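Local coordinates for beta-methylmalyl-CoA dehydratase (Chloroflexus aurantiacus, PDB 4E3E), which catalyses the reversible dehydration of (2R,3S)-beta-methylmalyl-CoA to mesaconyl-CoA in the glyoxylate assimilation cycle, at residues Val68-Ser81 and Val138-Lys150. Sequence-based numbering, arbitrary orientation.
Sequences VFHIVFGKTVPDIS and VVLEYIRWVMVRK
From Phe69 near Leu140 to Ser81, just beyond the helix, near Val146, helix 68-80 crosses strand 140-149, the two axes 9.6 Å apart at closest approach and their N-to-C directions 60° apart. The hot-dog fold, a helix wrapped by a curved antiparallel sheet, is illustrated well here: alternate strand residues turn inward and each finds a place on the helix. At one end Leu140 CD2 inserts between Phe69 and Val72, lying 3.8 Å from Phe69 CD1. The Phe69 ring brings CE1 over one face of the Tyr142 ring, while Val72 CG1 reaches Tyr142 CE2 at 3.8 Å.

Two residues beyond Tyr142, Arg144, extended from CG to NE, carries its guanidinium into the buried interface. The rim of the Phe73 ring lies over one face, planes tilted 36°, with CZ 3.4 Å from Arg144 NH1; Ile80 CG2 lies over the other. Arg144 NH2 donates to Ser81 OG at 3.0 Å, nearly straight (176°) and in the guanidinium plane, and also to Thr76 OG1 at 3.0 Å. A water joins Arg144 NE, Thr76 OG1 and Tyr142 OH; Thr76 OG1, oriented by donating to Phe73 O, helps fix the guanidinium.

Arg144 NH1 hydrogen-bonds Asn87 OD1 on neighbouring strand 84-95, a likely second-shell support for a probable substrate-binding residue; Val146 and Val148 touch Val125 of strand 122-132, and Thr107 of strand 104-116 meets Val72 and Thr76.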
loop_
_atom_site.group_PDB
_atom_site.type_symbol
_atom_site.label_atom_id
_atom_site.label_comp_id
_atom_site.label_asym_id
_atom_site.label_seq_id
_atom_site.Cartn_x
_atom_site.Cartn_y
_atom_site.Cartn_z
ATOM N N VAL A 68 3.363 5.964 15.097
ATOM C CA VAL A 68 2.734 6.908 16.025
ATOM C C VAL A 68 3.312 8.327 15.853
ATOM O O VAL A 68 2.562 9.313 15.727
ATOM C CB VAL A 68 2.887 6.472 17.500
ATOM C CG1 VAL A 68 2.393 7.575 18.445
ATOM C CG2 VAL A 68 2.122 5.172 17.769
ATOM N N PHE A 69 4.636 8.430 15.849
ATOM C CA PHE A 69 5.286 9.730 15.680
ATOM C C PHE A 69 4.874 10.474 14.396
ATOM O O PHE A 69 4.467 11.649 14.472
ATOM C CB PHE A 69 6.799 9.600 15.818
ATOM C CG PHE A 69 7.541 10.876 15.573
ATOM C CD1 PHE A 69 7.730 11.801 16.601
ATOM C CD2 PHE A 69 8.043 11.157 14.316
ATOM C CE1 PHE A 69 8.419 12.979 16.373
ATOM C CE2 PHE A 69 8.735 12.340 14.083
ATOM C CZ PHE A 69 8.915 13.255 15.113
ATOM N N HIS A 70 4.972 9.809 13.238
ATOM C CA HIS A 70 4.633 10.444 11.953
ATOM C C HIS A 70 3.189 10.866 11.836
ATOM O O HIS A 70 2.871 11.883 11.237
ATOM C CB HIS A 70 5.011 9.546 10.782
ATOM C CG HIS A 70 6.473 9.187 10.745
ATOM N ND1 HIS A 70 7.443 10.091 11.004
ATOM C CD2 HIS A 70 7.116 7.980 10.483
ATOM C CE1 HIS A 70 8.648 9.495 10.904
ATOM N NE2 HIS A 70 8.449 8.205 10.585
ATOM N N ILE A 71 2.297 10.093 12.432
ATOM C CA ILE A 71 0.887 10.464 12.449
ATOM C C ILE A 71 0.626 11.712 13.312
ATOM O O ILE A 71 -0.046 12.643 12.852
ATOM C CB ILE A 71 -0.003 9.263 12.828
ATOM C CG1 ILE A 71 -0.008 8.265 11.647
ATOM C CG2 ILE A 71 -1.431 9.723 13.154
ATOM C CD1 ILE A 71 -0.631 6.932 11.960
ATOM N N VAL A 72 1.164 11.730 14.539
ATOM C CA VAL A 72 1.079 12.901 15.429
ATOM C C VAL A 72 1.699 14.131 14.734
ATOM O O VAL A 72 1.072 15.207 14.646
ATOM C CB VAL A 72 1.720 12.612 16.810
ATOM C CG1 VAL A 72 1.906 13.900 17.616
ATOM C CG2 VAL A 72 0.839 11.639 17.609
ATOM N N PHE A 73 2.907 13.956 14.210
ATOM C CA PHE A 73 3.589 15.015 13.444
ATOM C C PHE A 73 2.761 15.492 12.256
ATOM O O PHE A 73 2.565 16.703 12.074
ATOM C CB PHE A 73 4.975 14.530 13.002
ATOM C CG PHE A 73 5.805 15.560 12.261
ATOM C CD1 PHE A 73 5.555 15.871 10.928
ATOM C CD2 PHE A 73 6.900 16.170 12.891
ATOM C CE1 PHE A 73 6.365 16.792 10.237
ATOM C CE2 PHE A 73 7.705 17.075 12.210
ATOM C CZ PHE A 73 7.439 17.395 10.877
ATOM N N GLY A 74 2.274 14.553 11.448
ATOM C CA GLY A 74 1.471 14.895 10.270
ATOM C C GLY A 74 0.269 15.789 10.557
ATOM O O GLY A 74 0.005 16.720 9.807
ATOM N N LYS A 75 -0.461 15.504 11.637
ATOM C CA LYS A 75 -1.600 16.334 12.044
ATOM C C LYS A 75 -1.240 17.802 12.268
ATOM O O LYS A 75 -2.090 18.683 12.082
ATOM C CB LYS A 75 -2.228 15.828 13.349
ATOM C CG LYS A 75 -2.545 14.359 13.385
ATOM C CD LYS A 75 -3.623 14.045 12.401
ATOM C CE LYS A 75 -3.201 12.946 11.444
ATOM N NZ LYS A 75 -4.324 13.015 10.484
ATOM N N THR A 76 -0.002 18.054 12.689
ATOM C CA THR A 76 0.427 19.410 13.051
ATOM C C THR A 76 0.847 20.188 11.814
ATOM O O THR A 76 0.886 21.428 11.833
ATOM C CB THR A 76 1.621 19.425 14.048
ATOM O OG1 THR A 76 2.861 19.123 13.368
ATOM C CG2 THR A 76 1.392 18.471 15.191
ATOM N N VAL A 77 1.153 19.462 10.742
ATOM C CA VAL A 77 1.709 20.104 9.529
ATOM C C VAL A 77 0.846 21.250 8.932
ATOM O O VAL A 77 1.384 22.342 8.650
ATOM C CB VAL A 77 2.124 19.063 8.470
ATOM C CG1 VAL A 77 2.497 19.733 7.140
ATOM C CG2 VAL A 77 3.298 18.236 8.995
ATOM N N PRO A 78 -0.479 21.028 8.748
ATOM C CA PRO A 78 -1.307 22.112 8.180
ATOM C C PRO A 78 -1.180 23.448 8.936
ATOM O O PRO A 78 -1.121 24.501 8.300
ATOM C CB PRO A 78 -2.739 21.557 8.300
ATOM C CG PRO A 78 -2.563 20.071 8.287
ATOM C CD PRO A 78 -1.312 19.854 9.105
ATOM N N ASP A 79 -1.094 23.391 10.265
ATOM C CA ASP A 79 -1.094 24.596 11.111
ATOM C C ASP A 79 0.283 25.118 11.510
ATOM O O ASP A 79 0.426 26.297 11.838
ATOM C CB ASP A 79 -1.905 24.335 12.377
ATOM C CG ASP A 79 -3.309 23.864 12.071
ATOM O OD1 ASP A 79 -3.999 24.538 11.287
ATOM O OD2 ASP A 79 -3.724 22.820 12.596
ATOM N N ILE A 80 1.290 24.249 11.501
ATOM C CA ILE A 80 2.614 24.623 11.998
ATOM C C ILE A 80 3.634 24.799 10.880
ATOM O O ILE A 80 4.347 25.798 10.857
ATOM C CB ILE A 80 3.136 23.602 13.045
ATOM C CG1 ILE A 80 2.134 23.442 14.192
ATOM C CG2 ILE A 80 4.536 23.974 13.552
ATOM C CD1 ILE A 80 1.758 24.724 14.909
ATOM N N SER A 81 3.708 23.843 9.956
ATOM C CA SER A 81 4.836 23.809 9.020
ATOM C C SER A 81 4.445 23.886 7.552
ATOM O O SER A 81 5.309 23.754 6.682
ATOM C CB SER A 81 5.759 22.606 9.289
ATOM O OG SER A 81 5.031 21.385 9.334
ATOM N N VAL A 138 -1.867 10.574 27.036
ATOM C CA VAL A 138 -0.788 11.024 26.166
ATOM C C VAL A 138 -0.023 9.797 25.680
ATOM O O VAL A 138 0.399 8.967 26.484
ATOM C CB VAL A 138 0.147 11.972 26.943
ATOM C CG1 VAL A 138 1.371 12.337 26.119
ATOM C CG2 VAL A 138 -0.626 13.221 27.411
ATOM N N VAL A 139 0.125 9.678 24.362
ATOM C CA VAL A 139 0.860 8.579 23.754
ATOM C C VAL A 139 2.207 9.101 23.278
ATOM O O VAL A 139 3.159 8.332 23.099
ATOM C CB VAL A 139 0.067 7.913 22.593
ATOM C CG1 VAL A 139 -1.288 7.385 23.115
ATOM C CG2 VAL A 139 -0.119 8.871 21.428
ATOM N N LEU A 140 2.281 10.417 23.096
ATOM C CA LEU A 140 3.503 11.067 22.657
ATOM C C LEU A 140 3.417 12.565 22.904
ATOM O O LEU A 140 2.386 13.196 22.635
ATOM C CB LEU A 140 3.718 10.820 21.168
ATOM C CG LEU A 140 4.862 11.566 20.465
ATOM C CD1 LEU A 140 6.213 11.146 21.037
ATOM C CD2 LEU A 140 4.807 11.335 18.958
ATOM N N GLU A 141 4.502 13.120 23.427
ATOM C CA GLU A 141 4.705 14.568 23.436
ATOM C C GLU A 141 6.141 14.875 23.003
ATOM O O GLU A 141 7.050 14.088 23.253
ATOM C CB GLU A 141 4.398 15.174 24.812
ATOM C CG GLU A 141 5.312 14.685 25.931
ATOM C CD GLU A 141 5.031 15.363 27.256
ATOM O OE1 GLU A 141 4.734 16.571 27.269
ATOM O OE2 GLU A 141 5.103 14.689 28.290
ATOM N N TYR A 142 6.344 16.010 22.355
ATOM C CA TYR A 142 7.688 16.421 21.946
ATOM C C TYR A 142 7.692 17.921 21.670
ATOM O O TYR A 142 6.631 18.558 21.570
ATOM C CB TYR A 142 8.173 15.642 20.708
ATOM C CG TYR A 142 7.307 15.859 19.486
ATOM C CD1 TYR A 142 7.463 16.995 18.692
ATOM C CD2 TYR A 142 6.318 14.936 19.133
ATOM C CE1 TYR A 142 6.652 17.216 17.581
ATOM C CE2 TYR A 142 5.505 15.144 18.026
ATOM C CZ TYR A 142 5.677 16.290 17.254
ATOM O OH TYR A 142 4.879 16.520 16.155
ATOM N N ILE A 143 8.893 18.472 21.553
ATOM C CA ILE A 143 9.078 19.843 21.137
ATOM C C ILE A 143 9.758 19.793 19.784
ATOM O O ILE A 143 10.649 18.977 19.558
ATOM C CB ILE A 143 9.958 20.616 22.145
ATOM C CG1 ILE A 143 9.203 20.811 23.468
ATOM C CG2 ILE A 143 10.425 21.950 21.571
ATOM C CD1 ILE A 143 10.124 21.099 24.630
ATOM N N ARG A 144 9.321 20.637 18.862
ATOM C CA ARG A 144 10.065 20.807 17.634
ATOM C C ARG A 144 10.096 22.284 17.317
ATOM O O ARG A 144 9.257 23.054 17.813
ATOM C CB ARG A 144 9.483 19.958 16.477
ATOM C CG ARG A 144 8.263 20.515 15.744
ATOM C CD ARG A 144 7.949 19.631 14.548
ATOM N NE ARG A 144 6.656 19.881 13.905
ATOM C CZ ARG A 144 6.507 20.319 12.653
ATOM N NH1 ARG A 144 7.573 20.592 11.884
ATOM N NH2 ARG A 144 5.281 20.480 12.157
ATOM N N TRP A 145 11.076 22.687 16.520
ATOM C CA TRP A 145 11.130 24.062 16.062
ATOM C C TRP A 145 11.386 24.109 14.596
ATOM O O TRP A 145 12.091 23.258 14.054
ATOM C CB TRP A 145 12.079 24.939 16.895
ATOM C CG TRP A 145 13.513 24.473 17.014
ATOM C CD1 TRP A 145 14.629 25.022 16.396
ATOM C CD2 TRP A 145 14.041 23.374 17.845
ATOM N NE1 TRP A 145 15.775 24.355 16.758
ATOM C CE2 TRP A 145 15.498 23.358 17.623
ATOM C CE3 TRP A 145 13.476 22.436 18.713
ATOM C CZ2 TRP A 145 16.328 22.429 18.241
ATOM C CZ3 TRP A 145 14.324 21.505 19.334
ATOM C CH2 TRP A 145 15.715 21.502 19.100
ATOM N N VAL A 146 10.752 25.079 13.944
ATOM C CA VAL A 146 10.696 25.176 12.486
ATOM C C VAL A 146 10.992 26.605 12.048
ATOM O O VAL A 146 10.636 27.564 12.736
ATOM C CB VAL A 146 9.310 24.759 11.916
ATOM C CG1 VAL A 146 9.111 23.263 12.021
ATOM C CG2 VAL A 146 8.175 25.432 12.662
HETATM N N MSE A 147 11.635 26.740 10.899
HETATM C CA MSE A 147 11.869 28.049 10.316
HETATM C C MSE A 147 10.715 28.294 9.391
HETATM O O MSE A 147 10.517 27.544 8.433
HETATM C CB MSE A 147 13.170 28.010 9.542
HETATM C CG MSE A 147 13.413 29.427 9.040
HETATM SE SE MSE A 147 15.129 29.401 8.108
HETATM C CE MSE A 147 16.323 29.641 9.665
ATOM N N VAL A 148 9.933 29.333 9.682
ATOM C CA VAL A 148 8.711 29.627 8.924
ATOM C C VAL A 148 8.803 30.961 8.187
ATOM O O VAL A 148 9.317 31.952 8.729
ATOM C CB VAL A 148 7.461 29.628 9.837
ATOM C CG1 VAL A 148 6.177 29.792 9.023
ATOM C CG2 VAL A 148 7.406 28.349 10.652
ATOM N N ARG A 149 8.295 30.977 6.957
ATOM C CA ARG A 149 8.207 32.195 6.169
ATOM C C ARG A 149 7.325 33.243 6.831
ATOM O O ARG A 149 6.290 32.927 7.432
ATOM C CB ARG A 149 7.608 31.906 4.795
ATOM C CG ARG A 149 8.483 31.114 3.854
ATOM C CD ARG A 149 7.792 30.985 2.507
ATOM N NE ARG A 149 8.464 30.005 1.663
ATOM C CZ ARG A 149 8.135 28.718 1.587
ATOM N NH1 ARG A 149 7.120 28.223 2.289
ATOM N NH2 ARG A 149 8.823 27.918 0.793
ATOM N N LYS A 150 7.745 34.495 6.709
ATOM C CA LYS A 150 6.861 35.609 6.974
ATOM C C LYS A 150 6.098 35.874 5.688
ATOM O O LYS A 150 6.675 35.826 4.601
ATOM C CB LYS A 150 7.653 36.846 7.383
ATOM C CG LYS A 150 8.133 36.824 8.822
ATOM C CD LYS A 150 8.947 38.062 9.173
ATOM C CE LYS A 150 8.079 39.307 9.305
ATOM N NZ LYS A 150 8.866 40.483 9.773
HETATM O O HOH W 1 4.585 19.202 15.710
#